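Local coordinates for valine-pyruvate aminotransferase (Salmonella typhimurium, PDB 3G7Q), which uses pyridoxal 5'-phosphate to transfer an amino group between valine and pyruvate, and probably serves in the biosynthesis of alanine, at residues N82-L87 against Q99-T104; C258-A263 against A288-M293. All blocks are in the same frame, centred on the assembly; numbering follows the deposited sequence. Where two conformers were deposited one is given.

Contact 1. Residues N82-L87 against Q99-T104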
loop_
_atom_site.group_PDB
_atom_site.type_symbol
_atom_site.label_atom_id
_atom_site.label_comp_id
_atom_site.label_asym_id
_atom_site.label_seq_id
_atom_site.Cartn_x
_atom_site.Cartn_y
_atom_site.Cartn_z
ATOM N N ASN A 82 -11.329 9.948 -13.557
ATOM C CA ASN A 82 -12.134 10.847 -14.384
ATOM C C ASN A 82 -12.327 12.213 -13.733
ATOM O O ASN A 82 -12.226 13.241 -14.400
ATOM C CB ASN A 82 -13.527 10.262 -14.677
ATOM C CG ASN A 82 -13.491 9.037 -15.576
ATOM O OD1 ASN A 82 -12.452 8.667 -16.116
ATOM N ND2 ASN A 82 -14.648 8.401 -15.743
ATOM N N ALA A 83 -12.618 12.213 -12.434
ATOM C CA ALA A 83 -12.852 13.446 -11.677
ATOM C C ALA A 83 -11.602 14.315 -11.585
ATOM O O ALA A 83 -11.666 15.541 -11.781
ATOM C CB ALA A 83 -13.367 13.116 -10.268
ATOM N N LEU A 84 -10.476 13.689 -11.287
ATOM C CA LEU A 84 -9.200 14.405 -11.225
ATOM C C LEU A 84 -8.800 14.960 -12.598
ATOM O O LEU A 84 -8.268 16.068 -12.689
ATOM C CB LEU A 84 -8.098 13.488 -10.723
ATOM C CG LEU A 84 -8.024 13.173 -9.237
ATOM C CD1 LEU A 84 -7.043 12.006 -8.961
ATOM C CD2 LEU A 84 -7.624 14.407 -8.456
ATOM N N ALA A 85 -9.019 14.176 -13.648
ATOM C CA ALA A 85 -8.730 14.630 -15.003
ATOM C C ALA A 85 -9.544 15.892 -15.315
ATOM O O ALA A 85 -8.976 16.908 -15.741
ATOM C CB ALA A 85 -8.994 13.523 -16.046
ATOM N N VAL A 86 -10.859 15.830 -15.091
ATOM C CA VAL A 86 -11.728 16.987 -15.340
ATOM C C VAL A 86 -11.301 18.184 -14.492
ATOM O O VAL A 86 -11.214 19.302 -15.004
ATOM C CB VAL A 86 -13.226 16.641 -15.118
ATOM C CG1 VAL A 86 -14.086 17.872 -15.217
ATOM C CG2 VAL A 86 -13.688 15.607 -16.149
ATOM N N LEU A 87 -10.974 17.949 -13.224
ATOM C CA LEU A 87 -10.529 19.020 -12.345
ATOM C C LEU A 87 -9.299 19.740 -12.881
ATOM O O LEU A 87 -9.265 20.999 -12.928
ATOM C CB LEU A 87 -10.180 18.475 -10.961
ATOM C CG LEU A 87 -9.615 19.449 -9.927
ATOM C CD1 LEU A 87 -10.697 20.443 -9.536
ATOM C CD2 LEU A 87 -9.077 18.704 -8.700
ATOM N N GLN A 99 -5.907 8.294 -18.533
ATOM C CA GLN A 99 -4.732 7.486 -18.877
ATOM C C GLN A 99 -3.423 8.146 -18.443
ATOM O O GLN A 99 -2.361 7.530 -18.552
ATOM C CB GLN A 99 -4.644 7.217 -20.378
ATOM C CG GLN A 99 -5.965 6.927 -21.055
ATOM C CD GLN A 99 -6.700 8.205 -21.447
ATOM O OE1 GLN A 99 -6.173 9.043 -22.191
ATOM N NE2 GLN A 99 -7.920 8.347 -20.961
ATOM N N ASN A 100 -3.496 9.412 -18.018
ATOM C CA ASN A 100 -2.358 10.136 -17.475
ATOM C C ASN A 100 -2.324 10.109 -15.949
ATOM O O ASN A 100 -1.459 10.746 -15.350
ATOM C CB ASN A 100 -2.404 11.603 -17.911
ATOM C CG ASN A 100 -2.306 11.773 -19.395
ATOM O OD1 ASN A 100 -3.259 12.210 -20.034
ATOM N ND2 ASN A 100 -1.177 11.364 -19.972
ATOM N N ILE A 101 -3.206 9.340 -15.316
ATOM C CA ILE A 101 -3.279 9.320 -13.859
ATOM C C ILE A 101 -3.249 7.893 -13.283
ATOM O O ILE A 101 -3.914 6.993 -13.808
ATOM C CB ILE A 101 -4.566 9.998 -13.379
ATOM C CG1 ILE A 101 -4.742 11.384 -14.056
ATOM C CG2 ILE A 101 -4.555 10.138 -11.874
ATOM C CD1 ILE A 101 -5.953 12.175 -13.538
ATOM N N ALA A 102 -2.454 7.707 -12.231
ATOM C CA ALA A 102 -2.378 6.427 -11.494
ATOM C C ALA A 102 -2.527 6.745 -10.012
ATOM O O ALA A 102 -2.098 7.812 -9.542
ATOM C CB ALA A 102 -1.056 5.724 -11.778
ATOM N N LEU A 103 -3.163 5.851 -9.258
ATOM C CA LEU A 103 -3.338 6.041 -7.833
ATOM C C LEU A 103 -2.469 5.041 -7.091
ATOM O O LEU A 103 -2.240 3.939 -7.585
ATOM C CB LEU A 103 -4.793 5.833 -7.445
ATOM C CG LEU A 103 -5.834 6.654 -8.195
ATOM C CD1 LEU A 103 -7.229 6.309 -7.693
ATOM C CD2 LEU A 103 -5.536 8.144 -8.022
ATOM N N THR A 104 -1.976 5.426 -5.913
ATOM C CA THR A 104 -1.142 4.560 -5.093
ATOM C C THR A 104 -1.602 4.729 -3.648
ATOM O O THR A 104 -2.479 5.531 -3.374
ATOM C CB THR A 104 0.348 4.960 -5.157
ATOM O OG1 THR A 104 0.500 6.250 -4.550
ATOM C CG2 THR A 104 0.886 4.975 -6.619
#

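Contact 2. Residues C258-A263 against A288-M293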
loop_
_atom_site.group_PDB
_atom_site.type_symbol
_atom_site.label_atom_id
_atom_site.label_comp_id
_atom_site.label_asym_id
_atom_site.label_seq_id
_atom_site.Cartn_x
_atom_site.Cartn_y
_atom_site.Cartn_z
ATOM N N CYS A 258 -4.118 7.729 -0.169
ATOM C CA CYS A 258 -4.365 8.036 -1.553
ATOM C C CYS A 258 -3.329 8.953 -2.217
ATOM O O CYS A 258 -3.411 10.177 -2.121
ATOM C CB CYS A 258 -5.753 8.625 -1.671
ATOM S SG CYS A 258 -6.288 8.602 -3.336
ATOM N N GLY A 259 -2.357 8.319 -2.863
ATOM C CA GLY A 259 -1.322 8.982 -3.642
ATOM C C GLY A 259 -1.769 9.052 -5.098
ATOM O O GLY A 259 -2.490 8.174 -5.589
ATOM N N ILE A 260 -1.366 10.113 -5.792
ATOM C CA ILE A 260 -1.760 10.328 -7.169
ATOM C C ILE A 260 -0.520 10.598 -8.001
ATOM O O ILE A 260 0.336 11.364 -7.568
ATOM C CB ILE A 260 -2.683 11.555 -7.244
ATOM C CG1 ILE A 260 -3.974 11.304 -6.456
ATOM C CG2 ILE A 260 -2.990 11.930 -8.681
ATOM C CD1 ILE A 260 -4.748 12.574 -6.120
ATOM N N ILE A 261 -0.408 9.987 -9.172
ATOM C CA ILE A 261 0.718 10.245 -10.071
ATOM C C ILE A 261 0.152 10.726 -11.385
ATOM O O ILE A 261 -0.755 10.099 -11.955
ATOM C CB ILE A 261 1.582 9.010 -10.338
ATOM C CG1 ILE A 261 2.245 8.517 -9.053
ATOM C CG2 ILE A 261 2.653 9.297 -11.381
ATOM C CD1 ILE A 261 2.875 7.118 -9.224
ATOM N N ILE A 262 0.693 11.834 -11.879
ATOM C CA ILE A 262 0.270 12.399 -13.171
ATOM C C ILE A 262 1.482 12.326 -14.078
ATOM O O ILE A 262 2.530 12.859 -13.739
ATOM C CB ILE A 262 -0.266 13.835 -12.982
ATOM C CG1 ILE A 262 -1.495 13.798 -12.056
ATOM C CG2 ILE A 262 -0.647 14.471 -14.321
ATOM C CD1 ILE A 262 -1.766 15.070 -11.418
ATOM N N ALA A 263 1.336 11.673 -15.229
ATOM C CA ALA A 263 2.459 11.459 -16.149
ATOM C C ALA A 263 1.959 11.086 -17.519
ATOM O O ALA A 263 0.750 10.894 -17.707
ATOM C CB ALA A 263 3.389 10.357 -15.597
ATOM N N ALA A 288 -13.180 8.008 -2.624
ATOM C CA ALA A 288 -14.598 8.362 -2.568
ATOM C C ALA A 288 -14.777 9.765 -1.999
ATOM O O ALA A 288 -15.569 10.569 -2.522
ATOM C CB ALA A 288 -15.412 7.315 -1.753
HETATM N N MSE A 289 -14.034 10.074 -0.945
HETATM C CA MSE A 289 -14.098 11.406 -0.350
HETATM C C MSE A 289 -13.627 12.467 -1.331
HETATM O O MSE A 289 -14.226 13.534 -1.417
HETATM C CB MSE A 289 -13.275 11.470 0.937
HETATM C CG MSE A 289 -13.920 10.641 2.042
HETATM SE SE MSE A 289 -12.803 10.625 3.592
HETATM C CE MSE A 289 -13.251 12.389 4.390
HETATM N N MSE A 290 -12.552 12.182 -2.060
HETATM C CA MSE A 290 -12.064 13.121 -3.075
HETATM C C MSE A 290 -13.093 13.345 -4.170
HETATM O O MSE A 290 -13.321 14.480 -4.583
HETATM C CB MSE A 290 -10.792 12.616 -3.734
HETATM C CG MSE A 290 -9.568 12.727 -2.887
HETATM SE SE MSE A 290 -7.987 12.538 -4.019
HETATM C CE MSE A 290 -8.292 13.687 -5.013
ATOM N N CYS A 291 -13.707 12.267 -4.650
ATOM C CA CYS A 291 -14.733 12.407 -5.681
ATOM C C CYS A 291 -15.837 13.352 -5.215
ATOM O O CYS A 291 -16.287 14.232 -5.956
ATOM C CB CYS A 291 -15.381 11.076 -6.045
ATOM S SG CYS A 291 -14.466 10.028 -7.144
ATOM N N GLU A 292 -16.261 13.162 -3.971
ATOM C CA GLU A 292 -17.320 13.961 -3.392
ATOM C C GLU A 292 -16.894 15.413 -3.232
ATOM O O GLU A 292 -17.668 16.317 -3.561
ATOM C CB GLU A 292 -17.738 13.359 -2.049
ATOM C CG GLU A 292 -19.066 13.783 -1.525
ATOM C CD GLU A 292 -20.236 13.457 -2.470
ATOM O OE1 GLU A 292 -20.216 12.462 -3.234
ATOM O OE2 GLU A 292 -21.162 14.268 -2.460
HETATM N N MSE A 293 -15.677 15.646 -2.731
HETATM C CA MSE A 293 -15.194 17.017 -2.572
HETATM C C MSE A 293 -15.083 17.731 -3.919
HETATM O O MSE A 293 -15.405 18.921 -4.024
HETATM C CB MSE A 293 -13.846 17.061 -1.828
HETATM C CG MSE A 293 -13.984 16.683 -0.368
HETATM SE SE MSE A 293 -12.325 16.867 0.599
HETATM C CE MSE A 293 -11.446 15.391 -0.194
#

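Contact 1. Residues N82-L87 against Q99-T104
Ile101 lays the CD1 methyl of its longer branch against helix 77-92, where it overlaps the start of the Leu84 side chain and the backbone beside it. Ile101 CD1 sits 3.8 Å from Leu84 CB and 3.7 Å from the amide nitrogen Ala85 N, so it rests on the helix surface at the junction of two residues, beside the root of Leu84 and not its branched end. Ala85 adds its methyl from the flank, with CB 4.2 Å from Ile101 CD1. The reach of Ile101 comes from its extended branch: CG1 lies anti to the carbonyl carbon, and CD1 continues outward with chi2 at -175°. Further along the strand Leu103 makes a looser, methyl-to-methyl contact, its CD2 lying 4.3 Å from Leu84 CD1. Ile101 and Leu103, two residues apart, both send their side chains to the helix, while Ala102 between them takes no part. This is the alternation of a strand with one face covered by a helix. In the large seven-stranded mixed sheet of this class I aminotransferase, 101-104 is the outermost strand on one side within the chain, and helix 77-92 packs over the face from which Ile101 and Leu103 project. The strand follows the helix after a short connection, and the two axes approach to 9.7 Å, their directions 128° apart. The nearest pair of CA atoms, those of Ala85 and Ile101, is 7.7 Å apart. The side chains that meet here are all apolar. Leu81 of the same helix also touches both Ile101 and Leu103, and Ile260 of the neighbouring strand touches the same two residues. Just before the strand, Asn100 uses ND2 to hydrogen-bond the carbonyl oxygen of Ala263.

Contact 2. Residues C258-A263 against A288-M293
Met290, a selenomethionine in this crystal, leaves helix 285-295 with CB directed at strand 259-262, but neither CB nor CG comes close to the strand; the touching is left to the end of the chain. CG stands anti to the carbonyl carbon, and the chain then runs on nearly extended through chi2 (-164°), carrying Met290 SE to 3.9 Å from Ile260 CD1. Beyond SE the chain bends toward the same methyl, but the position of Met290 CE is doubtful, since the side chain was modelled in two conformers. Ile260 and Met290 thus reach toward each other tip to tip. Met290 SE has a second, looser neighbour in Cys258 SG, 4.3 Å away, an apolar contact just ahead of the strand. Strand 259-262 lies between strands 101-104 and 242-247 in the large aminotransferase sheet, antiparallel to both. The nearest CA atoms, of Cys258 and Met290, are 9.4 Å apart, so the long Met290 side chain spans the distance. Leu80 of helix 77-92 also touches the Met290 side chain. Elsewhere on the helix, Glu292 forms salt bridges with Lys63 and Arg296, and Met289 packs on Leu68 of the second subunit.

The centres of contacts 1 and 2 lie about 7 Å apart, and both use the same edge of the large sheet. Strands 101-104 and 259-262 are antiparallel neighbours there, joined by probable backbone hydrogen bonds from Ala102 O to Ile261 N and from Thr104 N to Gly259 O. On the helix side, Leu84 connects the two: it packs on the Met290 side chain, and Leu84 CD1 lies 3.7 Å from Ile260 CD1. Along the chain contact 1 closes before contact 2 opens, so widely separated parts of the sequence meet in one continuous apolar layer, with helices 77-92 and 285-295 packed together over the sheet's edge.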